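Local structure of nicotinate phosphoribosyltransferase (Saccharomyces cerevisiae, 1VLP) at residues K106-P109 against E110-I113; V344-A347 against I348-H352. The protein catalyses the first step of NAD biosynthesis from nicotinic acid, the ATP-dependent synthesis of nicotinate ribonucleotide from nicotinate and phosphoribosyl diphosphate. One frame throughout, in Å; residues are numbered along the deposited sequence. Where two conformers were deposited one is given.

Contact 1. Residues K106-P109 against E110-I113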
loop_
_atom_site.group_PDB
_atom_site.type_symbol
_atom_site.label_atom_id
_atom_site.label_comp_id
_atom_site.label_asym_id
_atom_site.label_seq_id
_atom_site.Cartn_x
_atom_site.Cartn_y
_atom_site.Cartn_z
ATOM N N LYS A 106 7.511 11.602 17.442
ATOM C CA LYS A 106 8.204 11.933 16.228
ATOM C C LYS A 106 8.855 10.697 15.660
ATOM O O LYS A 106 9.015 9.692 16.360
ATOM C CB LYS A 106 9.295 12.978 16.491
ATOM C CG LYS A 106 10.356 12.505 17.446
ATOM C CD LYS A 106 11.151 13.678 18.039
ATOM C CE LYS A 106 11.542 13.415 19.515
ATOM N NZ LYS A 106 10.411 13.363 20.522
ATOM N N LEU A 107 9.253 10.799 14.407
ATOM C CA LEU A 107 10.098 9.778 13.785
ATOM C C LEU A 107 11.549 10.060 14.167
ATOM O O LEU A 107 11.938 11.247 14.365
ATOM C CB LEU A 107 9.905 9.816 12.252
ATOM C CG LEU A 107 8.519 9.462 11.712
ATOM C CD1 LEU A 107 8.536 9.654 10.210
ATOM C CD2 LEU A 107 8.164 8.001 12.136
ATOM N N HIS A 108 12.351 8.994 14.230
ATOM C CA HIS A 108 13.777 9.107 14.548
ATOM C C HIS A 108 14.571 8.440 13.461
ATOM O O HIS A 108 15.076 7.337 13.653
ATOM C CB HIS A 108 14.110 8.475 15.917
ATOM C CG HIS A 108 13.287 9.007 17.057
ATOM N ND1 HIS A 108 12.011 8.549 17.336
ATOM C CD2 HIS A 108 13.554 9.953 17.978
ATOM C CE1 HIS A 108 11.531 9.197 18.382
ATOM N NE2 HIS A 108 12.442 10.072 18.776
ATOM N N PRO A 109 14.663 9.071 12.260
ATOM C CA PRO A 109 15.338 8.401 11.153
ATOM C C PRO A 109 16.798 8.050 11.429
ATOM O O PRO A 109 17.317 7.051 10.893
ATOM C CB PRO A 109 15.193 9.414 9.987
ATOM C CG PRO A 109 14.860 10.680 10.585
ATOM C CD PRO A 109 14.160 10.396 11.872
ATOM N N GLU A 110 17.474 8.874 12.242
ATOM C CA GLU A 110 18.869 8.654 12.555
ATOM C C GLU A 110 19.125 7.326 13.307
ATOM O O GLU A 110 20.187 6.737 13.165
ATOM C CB GLU A 110 19.419 9.865 13.324
ATOM C CG GLU A 110 18.988 9.972 14.816
ATOM C CD GLU A 110 17.546 10.441 15.072
ATOM O OE1 GLU A 110 16.797 10.797 14.112
ATOM O OE2 GLU A 110 17.184 10.475 16.274
ATOM N N GLU A 111 18.142 6.869 14.068
ATOM C CA GLU A 111 18.188 5.612 14.802
ATOM C C GLU A 111 17.558 4.474 14.037
ATOM O O GLU A 111 18.059 3.366 14.080
ATOM C CB GLU A 111 17.426 5.754 16.125
ATOM C CG GLU A 111 18.054 6.729 17.148
ATOM C CD GLU A 111 17.251 6.832 18.470
ATOM O OE1 GLU A 111 16.056 6.426 18.512
ATOM O OE2 GLU A 111 17.826 7.330 19.471
ATOM N N GLN A 112 16.492 4.748 13.286
ATOM C CA GLN A 112 15.726 3.697 12.600
ATOM C C GLN A 112 16.227 3.326 11.201
ATOM O O GLN A 112 16.098 2.167 10.813
ATOM C CB GLN A 112 14.264 4.081 12.472
ATOM C CG GLN A 112 13.346 3.382 13.446
ATOM C CD GLN A 112 13.665 3.720 14.890
ATOM O OE1 GLN A 112 14.385 2.972 15.551
ATOM N NE2 GLN A 112 13.117 4.837 15.391
ATOM N N ILE A 113 16.708 4.303 10.426
ATOM C CA ILE A 113 17.144 4.032 9.036
ATOM C C ILE A 113 18.635 3.799 8.984
ATOM O O ILE A 113 19.420 4.629 9.491
ATOM C CB ILE A 113 16.798 5.196 8.073
ATOM C CG1 ILE A 113 15.320 5.533 8.161
ATOM C CG2 ILE A 113 17.201 4.864 6.669
ATOM C CD1 ILE A 113 14.916 6.759 7.298
#

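Contact 2. Residues V344-A347 against I348-H352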
loop_
_atom_site.group_PDB
_atom_site.type_symbol
_atom_site.label_atom_id
_atom_site.label_comp_id
_atom_site.label_asym_id
_atom_site.label_seq_id
_atom_site.Cartn_x
_atom_site.Cartn_y
_atom_site.Cartn_z
ATOM N N VAL A 344 -7.019 0.460 -16.695
ATOM C CA VAL A 344 -8.439 0.624 -16.934
ATOM C C VAL A 344 -9.057 -0.600 -17.578
ATOM O O VAL A 344 -10.152 -1.062 -17.198
ATOM C CB VAL A 344 -8.700 1.890 -17.809
ATOM C CG1 VAL A 344 -10.160 1.929 -18.295
ATOM C CG2 VAL A 344 -8.361 3.158 -17.017
ATOM N N GLU A 345 -8.360 -1.174 -18.566
ATOM C CA GLU A 345 -8.931 -2.318 -19.285
ATOM C C GLU A 345 -9.094 -3.520 -18.352
ATOM O O GLU A 345 -10.125 -4.231 -18.424
ATOM C CB GLU A 345 -8.057 -2.687 -20.509
ATOM C CG GLU A 345 -8.391 -1.893 -21.781
ATOM C CD GLU A 345 -7.277 -1.953 -22.850
ATOM O OE1 GLU A 345 -6.128 -2.343 -22.521
ATOM O OE2 GLU A 345 -7.543 -1.596 -24.005
ATOM N N LYS A 346 -8.074 -3.796 -17.537
ATOM C CA LYS A 346 -8.173 -4.878 -16.517
ATOM C C LYS A 346 -9.325 -4.646 -15.527
ATOM O O LYS A 346 -10.124 -5.549 -15.291
ATOM C CB LYS A 346 -6.879 -5.047 -15.741
ATOM C CG LYS A 346 -5.729 -5.714 -16.516
ATOM C CD LYS A 346 -4.509 -5.600 -15.636
ATOM C CE LYS A 346 -3.291 -6.303 -16.154
ATOM N NZ LYS A 346 -2.227 -6.197 -15.103
ATOM N N ALA A 347 -9.443 -3.432 -14.999
ATOM C CA ALA A 347 -10.563 -3.088 -14.103
ATOM C C ALA A 347 -11.911 -3.436 -14.757
ATOM O O ALA A 347 -12.788 -4.095 -14.171
ATOM C CB ALA A 347 -10.521 -1.621 -13.722
ATOM N N ILE A 348 -12.087 -3.039 -16.011
ATOM C CA ILE A 348 -13.324 -3.367 -16.722
ATOM C C ILE A 348 -13.577 -4.883 -16.861
ATOM O O ILE A 348 -14.665 -5.405 -16.556
ATOM C CB ILE A 348 -13.363 -2.625 -18.082
ATOM C CG1 ILE A 348 -13.474 -1.135 -17.838
ATOM C CG2 ILE A 348 -14.555 -3.036 -18.930
ATOM C CD1 ILE A 348 -13.248 -0.300 -19.080
ATOM N N THR A 349 -12.560 -5.589 -17.317
ATOM C CA THR A 349 -12.629 -7.041 -17.394
ATOM C C THR A 349 -12.997 -7.715 -16.073
ATOM O O THR A 349 -13.826 -8.644 -16.049
ATOM C CB THR A 349 -11.287 -7.607 -17.847
ATOM O OG1 THR A 349 -10.982 -7.054 -19.129
ATOM C CG2 THR A 349 -11.358 -9.131 -17.945
ATOM N N TYR A 350 -12.328 -7.311 -15.006
ATOM C CA TYR A 350 -12.578 -7.877 -13.678
ATOM C C TYR A 350 -13.958 -7.465 -13.134
ATOM O O TYR A 350 -14.642 -8.279 -12.440
ATOM C CB TYR A 350 -11.443 -7.504 -12.687
ATOM C CG TYR A 350 -10.068 -7.929 -13.132
ATOM C CD1 TYR A 350 -9.893 -8.958 -14.071
ATOM C CD2 TYR A 350 -8.942 -7.332 -12.585
ATOM C CE1 TYR A 350 -8.616 -9.336 -14.505
ATOM C CE2 TYR A 350 -7.669 -7.693 -13.014
ATOM C CZ TYR A 350 -7.526 -8.699 -13.969
ATOM O OH TYR A 350 -6.274 -9.102 -14.371
ATOM N N SER A 351 -14.414 -6.274 -13.484
ATOM C CA SER A 351 -15.754 -5.876 -13.098
ATOM C C SER A 351 -16.831 -6.809 -13.696
ATOM O O SER A 351 -17.804 -7.145 -13.057
ATOM C CB SER A 351 -16.022 -4.423 -13.494
ATOM O OG SER A 351 -16.310 -4.290 -14.875
ATOM N N HIS A 352 -16.601 -7.237 -14.926
ATOM C CA HIS A 352 -17.466 -8.238 -15.581
ATOM C C HIS A 352 -17.459 -9.586 -14.877
ATOM O O HIS A 352 -18.525 -10.195 -14.653
ATOM C CB HIS A 352 -17.034 -8.415 -17.023
ATOM C CG HIS A 352 -17.280 -7.189 -17.854
ATOM N ND1 HIS A 352 -16.691 -6.979 -19.089
ATOM C CD2 HIS A 352 -18.028 -6.087 -17.598
ATOM C CE1 HIS A 352 -17.090 -5.808 -19.560
ATOM N NE2 HIS A 352 -17.894 -5.245 -18.671
#

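Contact 1. Residues K106-P109 against E110-I113
E110 folds back over the residues that precede it and reaches both P109 and H108. Its CB sits 3.7 Å from P109 C. CG lies between the backbone N and the carbonyl carbon (chi1 75°), and a second bend (chi2 -75°) turns the chain toward the N terminus. CD thus comes to rest near CA and C of H108. OE1 ends 3.3 Å from P109 N, but the proline nitrogen has no hydrogen to offer. The same oxygen lies 3.5 Å from P109 CD. OE2 takes the other branch, 3.7 Å from H108 CB. It lies near the edge of the imidazole, with the ring and carboxylate planes 62° apart. The E111 side chain is extended and runs alongside H108 too. Two carboxylates near one histidine would tend to favour its protonated form, although neither makes a salt bridge with it.

This is the start of the single-turn helix 109-112, with H108 at the N-cap position. H108 O is gripped by two amides. Q112 N approaches it at 3.0 Å, nearly along the C=O axis. E111 N comes from above the carbonyl plane at 3.1 Å, which is a more bent bond. The next bond runs from I113 N to P109 O at 2.9 Å, just where the chain leaves helical geometry and strand 113-120 begins. On the apolar side P109 CB meets I113 CD1 at 3.8 Å, while Y143 also packs on the proline. A glycine in place of P109 would probably leave I113 CD1 and Y143 without this apolar partner and set the backbone at the start of the turn free to rotate. Q112 touches Y143 as well, and its backbone is hydrogen-bonded to S134.

Contact 2. Residues V344-A347 against I348-H352
The crossover helix 344-356 of a beta-alpha-beta unit holds this contact, in which V344, K346 and A347 meet residues one turn further on. Regular i to i+4 bonds join the turns. The straightest is T349 N to E345 O at 3.0 Å (N-H...O 173°). Y350 N to K346 O is the shorter bond, at 2.8 Å.

K346 and Y350 lie side by side and point the same way. The tyrosine ring leans back over the preceding turn, its CG anti to the carbonyl carbon (chi1 -57°). One ring face thereby covers K346 O, which lies 3.2 Å from Y350 CG and is offset toward the rim. Further out, K346 CB touches Y350 CE2 at 3.9 Å. The lysine CG and CD then run past the phenol OH, and the extended chain carries NZ on to a hydrogen bond with S341 O. Along another side of the helix, V344 CG1 meets I348 CD1 at 3.9 Å, an apolar contact between branch tips.

V344 and A347 face helix 168-181, where both touch L179. A347 and Y350 also rest on F363 of strand 360-365. The Y350 ring meets that of Y338, at the end of strand 335-338, so the helix packs on both strands that it connects.

In the fold
From the N terminus the chain reaches contact 1 first. The loop after helix 94-101 closes there into the short helix 109-112, which leads straight into strand 113-120, an outermost strand of the five-stranded antiparallel sheet. Contact 2 follows much later, in the region assigned to the TIM-barrel clan. It closes no loop but lies within helix 344-356, between neighbouring parallel strands 335-338 and 360-365 of the six-stranded sheet. The two contacts are in series and neither nest nor cross. They sit on opposite sides of the middle of the chain and do not touch. The centres of contact 1 and contact 2 are about 41 Å apart.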